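Side-chain contact in Rho GTPase-activating protein 27 (Homo sapiens, PDB 3PP2), which probably switches off the Rho-type GTPases CDC42 and RAC1 by promoting GTP hydrolysis, and may take part in clathrin-mediated endocytosis: residues A[89-94]-A[109-114]. Residues are numbered along the deposited sequence; the frame is centred on the assembly and turned at random. Where two conformers were deposited one is given.
Sequences NVLELR and AIISTW
Leu91 and Ile111 reach for each other tip to tip, joining strand 90-94 to helix 108-122, the C-terminal helix that in pleckstrin homology domains caps one open end of the curled antiparallel barrel. Ile111 CG2 lies 3.7 Å from Leu91 CG and equally close to CD2; leucine suits the strand because it branches one carbon farther out than isoleucine, which brings the fork itself to the helix. CG2 stands anti to the backbone N of Ile111 and also borders Asn89 O, while CG1, anti to the carbonyl carbon (chi1 -77°), and CD1 lie along that carbonyl. CG1 comes within 3.4 Å of Asn89 O. Beta-branching thus spreads hydrocarbon over both neighbours. Asn89 accepts a left-handed backbone (phi 63°, psi 51°), as asparagine often does, and its amide finds partners elsewhere: ND2 donates to His105 O, and OD1 meets Lys116 NZ of a second subunit. Trp79 touches both Leu91 and Ile111. An alanine in place of Ile111 would keep neither arm and would probably leave the Leu91 fork and Asn89 O facing a gap. Asn89 O is buried against the carbons of Ile111 with no donor to meet it, likely a small polar cost that the apolar packing must repay.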
ATOM      1  N   ASN A  89      10.471  -2.654  -5.396  1.00 17.87           N
ATOM      2  CA  ASN A  89       9.834  -1.342  -5.361  1.00 15.85           C
ATOM      3  C   ASN A  89      10.849  -0.212  -5.422  1.00 16.04           C
ATOM      4  O   ASN A  89      10.818   0.701  -4.611  1.00 17.71           O
ATOM      5  CB  ASN A  89       8.930  -1.193  -4.137  1.00 16.18           C
ATOM      6  CG  ASN A  89       7.961  -2.313  -4.001  1.00 16.53           C
ATOM      7  OD1 ASN A  89       7.398  -2.753  -4.995  1.00 18.35           O
ATOM      8  ND2 ASN A  89       7.749  -2.767  -2.768  1.00 18.11           N
ATOM      9  N   VAL A  90      11.734  -0.289  -6.399  1.00 15.19           N
ATOM     10  CA  VAL A  90      12.776   0.695  -6.554  1.00 15.81           C
ATOM     11  C   VAL A  90      12.427   1.718  -7.622  1.00 15.52           C
ATOM     12  O   VAL A  90      12.111   1.358  -8.752  1.00 16.36           O
ATOM     13  CB  VAL A  90      14.165   0.031  -6.883  1.00 15.94           C
ATOM     14  CG1 VAL A  90      15.232   1.067  -7.031  1.00 17.16           C
ATOM     15  CG2 VAL A  90      14.540  -1.028  -5.830  1.00 18.39           C
ATOM     16  N   LEU A  91      12.561   2.994  -7.275  1.00 15.08           N
ATOM     17  CA  LEU A  91      12.530   4.103  -8.232  1.00 14.61           C
ATOM     18  C   LEU A  91      13.933   4.585  -8.534  1.00 15.07           C
ATOM     19  O   LEU A  91      14.813   4.531  -7.683  1.00 15.53           O
ATOM     20  CB  LEU A  91      11.728   5.268  -7.690  1.00 14.51           C
ATOM     21  CG  LEU A  91      10.315   4.942  -7.214  1.00 14.91           C
ATOM     22  CD1 LEU A  91       9.627   6.227  -6.608  1.00 17.04           C
ATOM     23  CD2 LEU A  91       9.463   4.247  -8.306  1.00 16.07           C
ATOM     24  N   GLU A  92      14.115   5.114  -9.739  1.00 15.09           N
ATOM     25  CA  GLU A  92      15.378   5.753 -10.145  1.00 17.21           C
ATOM     26  C   GLU A  92      15.078   7.223 -10.422  1.00 16.65           C
ATOM     27  O   GLU A  92      14.148   7.554 -11.144  1.00 18.29           O
ATOM     28  CB  GLU A  92      15.912   5.074 -11.403  1.00 19.40           C
ATOM     29  CG  GLU A  92      17.265   5.571 -11.850  1.00 22.53           C
ATOM     30  CD  GLU A  92      17.917   4.634 -12.881  1.00 30.35           C
ATOM     31  OE1 GLU A  92      17.268   4.305 -13.885  1.00 38.66           O
ATOM     32  OE2 GLU A  92      19.086   4.257 -12.709  1.00 38.18           O
ATOM     33  N   LEU A  93      15.895   8.086  -9.842  1.00 17.41           N
ATOM     34  CA  LEU A  93      15.778   9.526 -10.004  1.00 17.16           C
ATOM     35  C   LEU A  93      17.113  10.075 -10.506  1.00 18.23           C
ATOM     36  O   LEU A  93      18.142   9.874  -9.862  1.00 18.97           O
ATOM     37  CB  LEU A  93      15.394  10.190  -8.682  1.00 17.84           C
ATOM     38  CG  LEU A  93      15.191  11.715  -8.712  1.00 18.12           C
ATOM     39  CD1 LEU A  93      14.062  12.180  -9.677  1.00 18.97           C
ATOM     40  CD2 LEU A  93      14.919  12.220  -7.265  1.00 21.67           C
ATOM     41  N   ARG A  94      17.096  10.743 -11.652  1.00 19.06           N
ATOM     42  CA  ARG A  94      18.304  11.329 -12.213  0.70 20.33           C
ATOM     43  C   ARG A  94      18.121  12.810 -12.285  1.00 21.49           C
ATOM     44  O   ARG A  94      17.166  13.288 -12.846  1.00 22.22           O
ATOM     45  CB  ARG A  94      18.582  10.789 -13.611  0.70 21.76           C
ATOM     46  CG  ARG A  94      19.778  11.448 -14.270  0.70 22.94           C
ATOM     47  CD  ARG A  94      19.961  11.005 -15.684  0.70 25.38           C
ATOM     48  N   ALA A 109       2.826   0.553  -2.042  1.00 13.24           N
ATOM     49  CA  ALA A 109       1.917   1.672  -1.965  1.00 12.76           C
ATOM     50  C   ALA A 109       2.642   2.943  -1.534  1.00 12.97           C
ATOM     51  O   ALA A 109       2.415   4.027  -2.062  1.00 14.20           O
ATOM     52  CB  ALA A 109       0.728   1.367  -1.075  1.00 13.79           C
ATOM     53  N   ILE A 110       3.535   2.833  -0.556  1.00 13.30           N
ATOM     54  CA  ILE A 110       4.401   3.964  -0.164  0.50 13.51           C
ATOM     55  C   ILE A 110       5.139   4.483  -1.395  1.00 13.58           C
ATOM     56  O   ILE A 110       5.161   5.666  -1.677  1.00 14.07           O
ATOM     57  CB  ILE A 110       5.428   3.524   0.946  0.50 14.50           C
ATOM     58  CG1 ILE A 110       4.705   3.263   2.267  0.50 16.73           C
ATOM     59  CG2 ILE A 110       6.589   4.551   1.087  0.50 13.82           C
ATOM     60  CD1 ILE A 110       4.032   4.436   2.820  0.50 21.01           C
ATOM     61  N   ILE A 111       5.793   3.579  -2.097  1.00 13.02           N
ATOM     62  CA  ILE A 111       6.623   3.981  -3.260  1.00 13.47           C
ATOM     63  C   ILE A 111       5.770   4.593  -4.362  1.00 12.93           C
ATOM     64  O   ILE A 111       6.145   5.594  -4.949  1.00 14.08           O
ATOM     65  CB  ILE A 111       7.482   2.804  -3.734  1.00 13.49           C
ATOM     66  CG1 ILE A 111       8.674   2.653  -2.759  1.00 15.09           C
ATOM     67  CG2 ILE A 111       7.962   2.920  -5.187  1.00 16.92           C
ATOM     68  CD1 ILE A 111       9.755   3.775  -2.908  1.00 17.18           C
ATOM     69  N   SER A 112       4.607   4.021  -4.661  1.00 13.48           N
ATOM     70  CA  SER A 112       3.770   4.604  -5.729  1.00 14.17           C
ATOM     71  C   SER A 112       3.308   6.007  -5.375  1.00 14.83           C
ATOM     72  O   SER A 112       3.282   6.895  -6.215  1.00 14.81           O
ATOM     73  CB  SER A 112       2.593   3.679  -6.017  1.00 15.46           C
ATOM     74  OG  SER A 112       1.759   4.220  -7.025  1.00 16.39           O
ATOM     75  N   THR A 113       2.930   6.203  -4.114  1.00 14.57           N
ATOM     76  CA  THR A 113       2.507   7.527  -3.694  1.00 15.68           C
ATOM     77  C   THR A 113       3.682   8.538  -3.754  1.00 14.98           C
ATOM     78  O   THR A 113       3.475   9.706  -4.094  1.00 15.39           O
ATOM     79  CB  THR A 113       1.827   7.551  -2.316  1.00 16.40           C
ATOM     80  OG1 THR A 113       2.760   7.168  -1.293  1.00 19.61           O
ATOM     81  CG2 THR A 113       0.570   6.618  -2.322  1.00 19.54           C
ATOM     82  N   TRP A 114       4.879   8.104  -3.422  1.00 14.45           N
ATOM     83  CA  TRP A 114       6.054   8.954  -3.609  1.00 14.11           C
ATOM     84  C   TRP A 114       6.369   9.232  -5.072  1.00 14.06           C
ATOM     85  O   TRP A 114       6.755  10.339  -5.430  1.00 15.50           O
ATOM     86  CB  TRP A 114       7.286   8.380  -2.888  1.00 14.68           C
ATOM     87  CG  TRP A 114       7.344   8.772  -1.451  1.00 14.04           C
ATOM     88  CD1 TRP A 114       6.916   8.061  -0.380  1.00 15.13           C
ATOM     89  CD2 TRP A 114       7.888   9.977  -0.940  1.00 14.45           C
ATOM     90  NE1 TRP A 114       7.149   8.743   0.781  1.00 15.65           N
ATOM     91  CE2 TRP A 114       7.753   9.923   0.479  1.00 14.07           C
ATOM     92  CE3 TRP A 114       8.505  11.091  -1.522  1.00 14.26           C
ATOM     93  CZ2 TRP A 114       8.213  10.926   1.309  1.00 15.76           C
ATOM     94  CZ3 TRP A 114       8.959  12.100  -0.672  1.00 17.31           C
ATOM     95  CH2 TRP A 114       8.805  12.007   0.714  1.00 18.06           C
TER